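Local coordinates for protein CocE/NonD family hydrolase (Staphylococcus aureus subsp. aureus COL, PDB 3III) that probably hydrolyses ester or amide bonds as a serine hydrolase of the CocE/NonD family, related to X-Pro dipeptidyl-peptidases, although its natural substrate is not established, at residues N196-D210 with Q238-Q252. Numbering follows the deposited sequence.
Sequences NDMYREVAFHGGIPD and QQEHPLFDDFWKQRQ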
loop_
_atom_site.group_PDB
_atom_site.type_symbol
_atom_site.label_atom_id
_atom_site.label_comp_id
_atom_site.label_asym_id
_atom_site.label_seq_id
_atom_site.Cartn_x
_atom_site.Cartn_y
_atom_site.Cartn_z
ATOM N N ASN A 196 -2.245 -3.842 -5.703
ATOM C CA ASN A 196 -2.266 -4.619 -6.922
ATOM C C ASN A 196 -3.663 -4.914 -7.509
ATOM O O ASN A 196 -3.790 -5.717 -8.397
ATOM C CB ASN A 196 -1.450 -5.880 -6.713
ATOM C CG ASN A 196 -1.815 -6.586 -5.468
ATOM O OD1 ASN A 196 -2.936 -7.007 -5.306
ATOM N ND2 ASN A 196 -0.870 -6.659 -4.522
ATOM N N ASP A 197 -4.688 -4.209 -7.019
ATOM C CA ASP A 197 -6.058 -4.266 -7.530
ATOM C C ASP A 197 -6.616 -2.860 -7.505
ATOM O O ASP A 197 -7.106 -2.400 -6.502
ATOM C CB ASP A 197 -6.908 -5.219 -6.691
ATOM C CG ASP A 197 -8.355 -5.399 -7.243
ATOM O OD1 ASP A 197 -8.830 -4.573 -8.078
ATOM O OD2 ASP A 197 -9.029 -6.356 -6.748
HETATM N N MSE A 198 -6.475 -2.149 -8.607
HETATM C CA MSE A 198 -6.784 -0.731 -8.629
HETATM C C MSE A 198 -8.221 -0.455 -8.271
HETATM O O MSE A 198 -8.489 0.521 -7.565
HETATM C CB MSE A 198 -6.487 -0.109 -10.003
HETATM C CG MSE A 198 -5.049 0.078 -10.248
HETATM SE SE MSE A 198 -4.704 0.949 -12.014
HETATM C CE MSE A 198 -5.435 2.777 -11.529
ATOM N N TYR A 199 -9.154 -1.250 -8.788
ATOM C CA TYR A 199 -10.551 -0.997 -8.493
ATOM C C TYR A 199 -10.859 -1.008 -6.971
ATOM O O TYR A 199 -11.622 -0.207 -6.482
ATOM C CB TYR A 199 -11.445 -2.041 -9.197
ATOM C CG TYR A 199 -12.860 -1.754 -8.961
ATOM C CD1 TYR A 199 -13.544 -0.835 -9.757
ATOM C CD2 TYR A 199 -13.539 -2.354 -7.902
ATOM C CE1 TYR A 199 -14.922 -0.509 -9.479
ATOM C CE2 TYR A 199 -14.842 -2.057 -7.644
ATOM C CZ TYR A 199 -15.548 -1.142 -8.435
ATOM O OH TYR A 199 -16.864 -0.849 -8.118
ATOM N N ARG A 200 -10.274 -1.940 -6.242
ATOM C CA ARG A 200 -10.591 -2.127 -4.845
ATOM C C ARG A 200 -9.746 -1.302 -3.945
ATOM O O ARG A 200 -10.084 -1.199 -2.746
ATOM C CB ARG A 200 -10.472 -3.597 -4.437
ATOM C CG ARG A 200 -11.641 -4.439 -4.925
ATOM C CD ARG A 200 -11.498 -5.936 -4.478
ATOM N NE ARG A 200 -12.631 -6.698 -4.998
ATOM C CZ ARG A 200 -12.757 -7.093 -6.249
ATOM N NH1 ARG A 200 -11.788 -6.853 -7.116
ATOM N NH2 ARG A 200 -13.858 -7.733 -6.635
ATOM N N GLU A 201 -8.627 -0.775 -4.453
ATOM C CA GLU A 201 -7.593 -0.246 -3.558
ATOM C C GLU A 201 -7.307 1.229 -3.693
ATOM O O GLU A 201 -6.906 1.823 -2.707
ATOM C CB GLU A 201 -6.327 -1.109 -3.572
ATOM C CG GLU A 201 -6.736 -2.540 -3.140
ATOM C CD GLU A 201 -5.751 -3.656 -3.345
ATOM O OE1 GLU A 201 -4.723 -3.464 -4.038
ATOM O OE2 GLU A 201 -6.051 -4.780 -2.821
ATOM N N VAL A 202 -7.555 1.826 -4.869
ATOM C CA VAL A 202 -7.275 3.253 -5.070
ATOM C C VAL A 202 -8.392 4.002 -5.839
ATOM O O VAL A 202 -8.701 5.119 -5.477
ATOM C CB VAL A 202 -5.892 3.520 -5.741
ATOM C CG1 VAL A 202 -5.831 3.007 -7.204
ATOM C CG2 VAL A 202 -5.537 5.019 -5.649
ATOM N N ALA A 203 -8.923 3.408 -6.926
ATOM C CA ALA A 203 -9.987 4.041 -7.748
ATOM C C ALA A 203 -11.334 4.153 -6.987
ATOM O O ALA A 203 -12.078 5.129 -7.126
ATOM C CB ALA A 203 -10.156 3.306 -9.141
ATOM N N PHE A 204 -11.639 3.134 -6.180
ATOM C CA PHE A 204 -12.853 3.085 -5.396
ATOM C C PHE A 204 -12.566 2.384 -4.094
ATOM O O PHE A 204 -11.767 1.462 -4.010
ATOM C CB PHE A 204 -13.992 2.295 -6.094
ATOM C CG PHE A 204 -14.297 2.753 -7.520
ATOM C CD1 PHE A 204 -15.370 3.639 -7.803
ATOM C CD2 PHE A 204 -13.516 2.296 -8.569
ATOM C CE1 PHE A 204 -15.603 4.090 -9.085
ATOM C CE2 PHE A 204 -13.790 2.704 -9.854
ATOM C CZ PHE A 204 -14.821 3.625 -10.102
ATOM N N HIS A 205 -13.229 2.818 -3.059
ATOM C CA HIS A 205 -13.202 2.068 -1.805
ATOM C C HIS A 205 -14.572 1.512 -1.545
ATOM O O HIS A 205 -15.513 2.258 -1.370
ATOM C CB HIS A 205 -12.762 2.963 -0.669
ATOM C CG HIS A 205 -11.412 3.520 -0.865
ATOM N ND1 HIS A 205 -11.203 4.843 -1.174
ATOM C CD2 HIS A 205 -10.192 2.929 -0.857
ATOM C CE1 HIS A 205 -9.906 5.050 -1.320
ATOM N NE2 HIS A 205 -9.272 3.912 -1.120
ATOM N N GLY A 206 -14.692 0.178 -1.554
ATOM C CA GLY A 206 -16.029 -0.410 -1.387
ATOM C C GLY A 206 -17.001 0.024 -2.450
ATOM O O GLY A 206 -18.211 0.033 -2.235
ATOM N N GLY A 207 -16.488 0.352 -3.644
ATOM C CA GLY A 207 -17.365 0.883 -4.667
ATOM C C GLY A 207 -17.559 2.404 -4.653
ATOM O O GLY A 207 -18.211 2.957 -5.571
ATOM N N ILE A 208 -17.058 3.098 -3.627
ATOM C CA ILE A 208 -17.254 4.577 -3.543
ATOM C C ILE A 208 -16.005 5.197 -4.212
ATOM O O ILE A 208 -14.892 4.956 -3.727
ATOM C CB ILE A 208 -17.341 5.082 -2.070
ATOM C CG1 ILE A 208 -18.344 4.276 -1.243
ATOM C CG2 ILE A 208 -17.663 6.620 -2.005
ATOM C CD1 ILE A 208 -18.345 4.657 0.307
ATOM N N PRO A 209 -16.168 6.043 -5.252
ATOM C CA PRO A 209 -15.031 6.603 -5.961
ATOM C C PRO A 209 -14.169 7.536 -5.126
ATOM O O PRO A 209 -14.688 8.364 -4.386
ATOM C CB PRO A 209 -15.641 7.337 -7.151
ATOM C CG PRO A 209 -17.028 7.524 -6.823
ATOM C CD PRO A 209 -17.441 6.556 -5.748
ATOM N N ASP A 210 -12.858 7.367 -5.235
ATOM C CA ASP A 210 -11.910 8.245 -4.569
ATOM C C ASP A 210 -11.848 9.512 -5.413
ATOM O O ASP A 210 -11.380 9.503 -6.551
ATOM C CB ASP A 210 -10.561 7.613 -4.457
ATOM C CG ASP A 210 -9.493 8.545 -3.765
ATOM O OD1 ASP A 210 -9.865 9.645 -3.297
ATOM O OD2 ASP A 210 -8.268 8.204 -3.796
ATOM N N GLN A 238 -12.361 6.079 -14.404
ATOM C CA GLN A 238 -13.094 5.997 -13.129
ATOM C C GLN A 238 -14.554 6.399 -13.320
ATOM O O GLN A 238 -15.435 5.818 -12.750
ATOM C CB GLN A 238 -12.469 6.892 -12.057
ATOM C CG GLN A 238 -13.155 6.837 -10.643
ATOM C CD GLN A 238 -12.592 7.951 -9.728
ATOM O OE1 GLN A 238 -12.515 9.093 -10.152
ATOM N NE2 GLN A 238 -12.163 7.604 -8.507
ATOM N N GLN A 239 -14.795 7.437 -14.102
ATOM C CA GLN A 239 -16.151 7.839 -14.382
ATOM C C GLN A 239 -16.939 6.711 -15.061
ATOM O O GLN A 239 -18.074 6.471 -14.752
ATOM C CB GLN A 239 -16.145 8.982 -15.411
ATOM C CG GLN A 239 -15.675 10.319 -14.940
ATOM C CD GLN A 239 -16.681 10.943 -14.045
ATOM O OE1 GLN A 239 -17.650 11.581 -14.506
ATOM N NE2 GLN A 239 -16.480 10.748 -12.735
ATOM N N GLU A 240 -16.366 6.113 -16.096
ATOM C CA GLU A 240 -17.130 5.252 -16.976
ATOM C C GLU A 240 -17.066 3.760 -16.650
ATOM O O GLU A 240 -17.764 2.958 -17.296
ATOM C CB GLU A 240 -16.744 5.531 -18.466
ATOM C CG GLU A 240 -15.415 4.967 -18.838
ATOM C CD GLU A 240 -14.745 5.605 -20.061
ATOM O OE1 GLU A 240 -13.670 5.062 -20.452
ATOM O OE2 GLU A 240 -15.227 6.622 -20.570
ATOM N N HIS A 241 -16.291 3.386 -15.638
ATOM C CA HIS A 241 -16.209 1.996 -15.176
ATOM C C HIS A 241 -16.499 1.931 -13.657
ATOM O O HIS A 241 -15.586 1.713 -12.834
ATOM C CB HIS A 241 -14.848 1.418 -15.500
ATOM C CG HIS A 241 -14.580 1.289 -16.983
ATOM N ND1 HIS A 241 -15.167 0.323 -17.758
ATOM C CD2 HIS A 241 -13.783 1.999 -17.819
ATOM C CE1 HIS A 241 -14.760 0.447 -19.010
ATOM N NE2 HIS A 241 -13.906 1.448 -19.076
ATOM N N PRO A 242 -17.755 2.141 -13.279
ATOM C CA PRO A 242 -18.088 2.183 -11.831
ATOM C C PRO A 242 -18.092 0.797 -11.121
ATOM O O PRO A 242 -18.146 0.706 -9.880
ATOM C CB PRO A 242 -19.471 2.818 -11.831
ATOM C CG PRO A 242 -20.050 2.462 -13.134
ATOM C CD PRO A 242 -18.888 2.607 -14.107
ATOM N N LEU A 243 -18.032 -0.263 -11.901
ATOM C CA LEU A 243 -18.109 -1.631 -11.415
ATOM C C LEU A 243 -16.806 -2.341 -11.798
ATOM O O LEU A 243 -16.032 -1.852 -12.633
ATOM C CB LEU A 243 -19.320 -2.355 -12.025
ATOM C CG LEU A 243 -20.687 -1.905 -11.496
ATOM C CD1 LEU A 243 -21.769 -2.306 -12.468
ATOM C CD2 LEU A 243 -20.822 -2.522 -10.050
ATOM N N PHE A 244 -16.585 -3.509 -11.211
ATOM C CA PHE A 244 -15.379 -4.306 -11.448
ATOM C C PHE A 244 -15.649 -5.091 -12.728
ATOM O O PHE A 244 -16.051 -6.223 -12.684
ATOM C CB PHE A 244 -15.104 -5.229 -10.248
ATOM C CG PHE A 244 -13.824 -6.035 -10.364
ATOM C CD1 PHE A 244 -12.599 -5.407 -10.452
ATOM C CD2 PHE A 244 -13.853 -7.432 -10.350
ATOM C CE1 PHE A 244 -11.429 -6.137 -10.542
ATOM C CE2 PHE A 244 -12.673 -8.182 -10.415
ATOM C CZ PHE A 244 -11.460 -7.515 -10.540
ATOM N N ASP A 245 -15.417 -4.456 -13.874
ATOM C CA ASP A 245 -15.792 -5.010 -15.179
ATOM C C ASP A 245 -14.526 -5.490 -15.925
ATOM O O ASP A 245 -13.476 -5.626 -15.313
ATOM C CB ASP A 245 -16.573 -3.934 -15.963
ATOM C CG ASP A 245 -15.784 -2.622 -16.149
ATOM O OD1 ASP A 245 -14.586 -2.562 -15.799
ATOM O OD2 ASP A 245 -16.377 -1.623 -16.648
ATOM N N ASP A 246 -14.599 -5.767 -17.227
ATOM C CA ASP A 246 -13.419 -6.273 -17.922
ATOM C C ASP A 246 -12.242 -5.288 -17.859
ATOM O O ASP A 246 -11.077 -5.693 -17.794
ATOM C CB ASP A 246 -13.727 -6.538 -19.418
ATOM C CG ASP A 246 -14.680 -7.716 -19.625
ATOM O OD1 ASP A 246 -14.940 -8.443 -18.635
ATOM O OD2 ASP A 246 -15.157 -7.933 -20.785
ATOM N N PHE A 247 -12.538 -3.994 -17.963
ATOM C CA PHE A 247 -11.500 -2.960 -17.796
ATOM C C PHE A 247 -10.699 -3.107 -16.497
ATOM O O PHE A 247 -9.445 -3.211 -16.527
ATOM C CB PHE A 247 -12.118 -1.554 -17.869
ATOM C CG PHE A 247 -11.103 -0.469 -17.666
ATOM C CD1 PHE A 247 -10.348 -0.011 -18.743
ATOM C CD2 PHE A 247 -10.855 0.044 -16.400
ATOM C CE1 PHE A 247 -9.393 0.957 -18.563
ATOM C CE2 PHE A 247 -9.896 1.007 -16.210
ATOM C CZ PHE A 247 -9.159 1.470 -17.300
ATOM N N TRP A 248 -11.399 -3.109 -15.372
ATOM C CA TRP A 248 -10.739 -3.189 -14.075
ATOM C C TRP A 248 -10.154 -4.560 -13.767
ATOM O O TRP A 248 -9.179 -4.630 -13.026
ATOM C CB TRP A 248 -11.663 -2.752 -12.928
ATOM C CG TRP A 248 -11.924 -1.254 -12.891
ATOM C CD1 TRP A 248 -13.133 -0.623 -13.027
ATOM C CD2 TRP A 248 -10.957 -0.216 -12.784
ATOM N NE1 TRP A 248 -12.969 0.737 -12.903
ATOM C CE2 TRP A 248 -11.644 1.005 -12.772
ATOM C CE3 TRP A 248 -9.567 -0.199 -12.613
ATOM C CZ2 TRP A 248 -10.975 2.253 -12.644
ATOM C CZ3 TRP A 248 -8.920 1.026 -12.502
ATOM C CH2 TRP A 248 -9.624 2.228 -12.560
ATOM N N LYS A 249 -10.747 -5.644 -14.305
ATOM C CA LYS A 249 -10.159 -6.973 -14.120
ATOM C C LYS A 249 -8.747 -7.050 -14.692
ATOM O O LYS A 249 -7.907 -7.754 -14.165
ATOM C CB LYS A 249 -11.056 -8.078 -14.728
ATOM C CG LYS A 249 -12.357 -8.312 -13.933
ATOM C CD LYS A 249 -13.405 -9.182 -14.653
ATOM C CE LYS A 249 -14.647 -9.323 -13.786
ATOM N NZ LYS A 249 -15.623 -10.218 -14.418
ATOM N N GLN A 250 -8.476 -6.314 -15.763
ATOM C CA GLN A 250 -7.121 -6.229 -16.323
ATOM C C GLN A 250 -6.162 -5.406 -15.466
ATOM O O GLN A 250 -4.941 -5.370 -15.769
ATOM C CB GLN A 250 -7.164 -5.615 -17.710
ATOM C CG GLN A 250 -7.889 -6.482 -18.697
ATOM C CD GLN A 250 -7.975 -5.825 -20.029
ATOM O OE1 GLN A 250 -6.958 -5.601 -20.679
ATOM N NE2 GLN A 250 -9.190 -5.515 -20.474
ATOM N N ARG A 251 -6.675 -4.779 -14.390
ATOM C CA ARG A 251 -5.837 -4.013 -13.445
ATOM C C ARG A 251 -5.781 -4.619 -12.031
ATOM O O ARG A 251 -5.397 -3.947 -11.046
ATOM C CB ARG A 251 -6.239 -2.538 -13.369
ATOM C CG ARG A 251 -6.430 -1.822 -14.724
ATOM C CD ARG A 251 -5.152 -1.780 -15.526
ATOM N NE ARG A 251 -4.460 -0.488 -15.484
ATOM C CZ ARG A 251 -4.749 0.554 -16.268
ATOM N NH1 ARG A 251 -5.788 0.487 -17.129
ATOM N NH2 ARG A 251 -4.048 1.674 -16.180
ATOM N N GLN A 252 -6.153 -5.886 -11.975
ATOM C CA GLN A 252 -5.985 -6.723 -10.834
ATOM C C GLN A 252 -4.896 -7.742 -11.162
ATOM O O GLN A 252 -5.056 -8.592 -12.038
ATOM C CB GLN A 252 -7.270 -7.446 -10.456
ATOM C CG GLN A 252 -7.157 -8.439 -9.288
ATOM C CD GLN A 252 -8.388 -9.268 -9.111
ATOM O OE1 GLN A 252 -8.555 -10.230 -9.840
ATOM N NE2 GLN A 252 -9.277 -8.908 -8.151
HETATM O O HOH W 1 -8.580 -3.501 -10.559
HETATM O O HOH W 2 -18.987 2.790 -8.246
#
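Arg200 lays the edge of its guanidinium over the face of the Phe244 ring, a cation-pi contact with the planes 75° apart. Its CZ sits 4.2 Å from the centroid of that ring, and its NH1 lies over the ring centre. NH1 also forms a salt bridge with Asp197 OD2, on the syn lone pair. Gln252 NE2 reaches this oxygen from above the carboxylate plane, at 2.9 Å, so two donors grip OD2. Asp197 OD1 takes a bond from water 1, which also joins Tyr199 N to Trp248 O. The backbones of Asp197 and Gln252 form a single beta bridge. Beside it, Met198 N donates to Arg251 O at 3.2 Å.

Tyr199 packs against both Phe244 and Trp248. Phe244 CB lies over one face of its ring, and Tyr199 CD1 presses on the face of the indole, 3.3 Å from Trp248 CD1. With CG anti to the backbone N (chi1 -177°), the ring extends far enough for the hydroxyl to donate to Pro242 O at 2.7 Å. Ala203 CB and the selenomethionine Met198 touch the benzo side of the indole. Trp248 NE1 is spent on His241 O. The Phe204 ring meets Gln238 CG and the indole, CE2 to Trp248 NE1 3.7 Å.

Gln238 NE2 uses both N-H groups, donating to Ala203 O and Asp210 O, each at 2.8 Å. This joins helix 234-240 to the base of hairpin 204-209.

Arg200 NH2 bonds to His476 O, and the Phe244 backbone to that of His478. Tyr199, Phe204, Phe244 and Trp248 form an aromatic cluster at the heart of the contact, within elements inserted between strands 186-192 and 262-267, consistent with the cap of an alpha/beta-hydrolase fold.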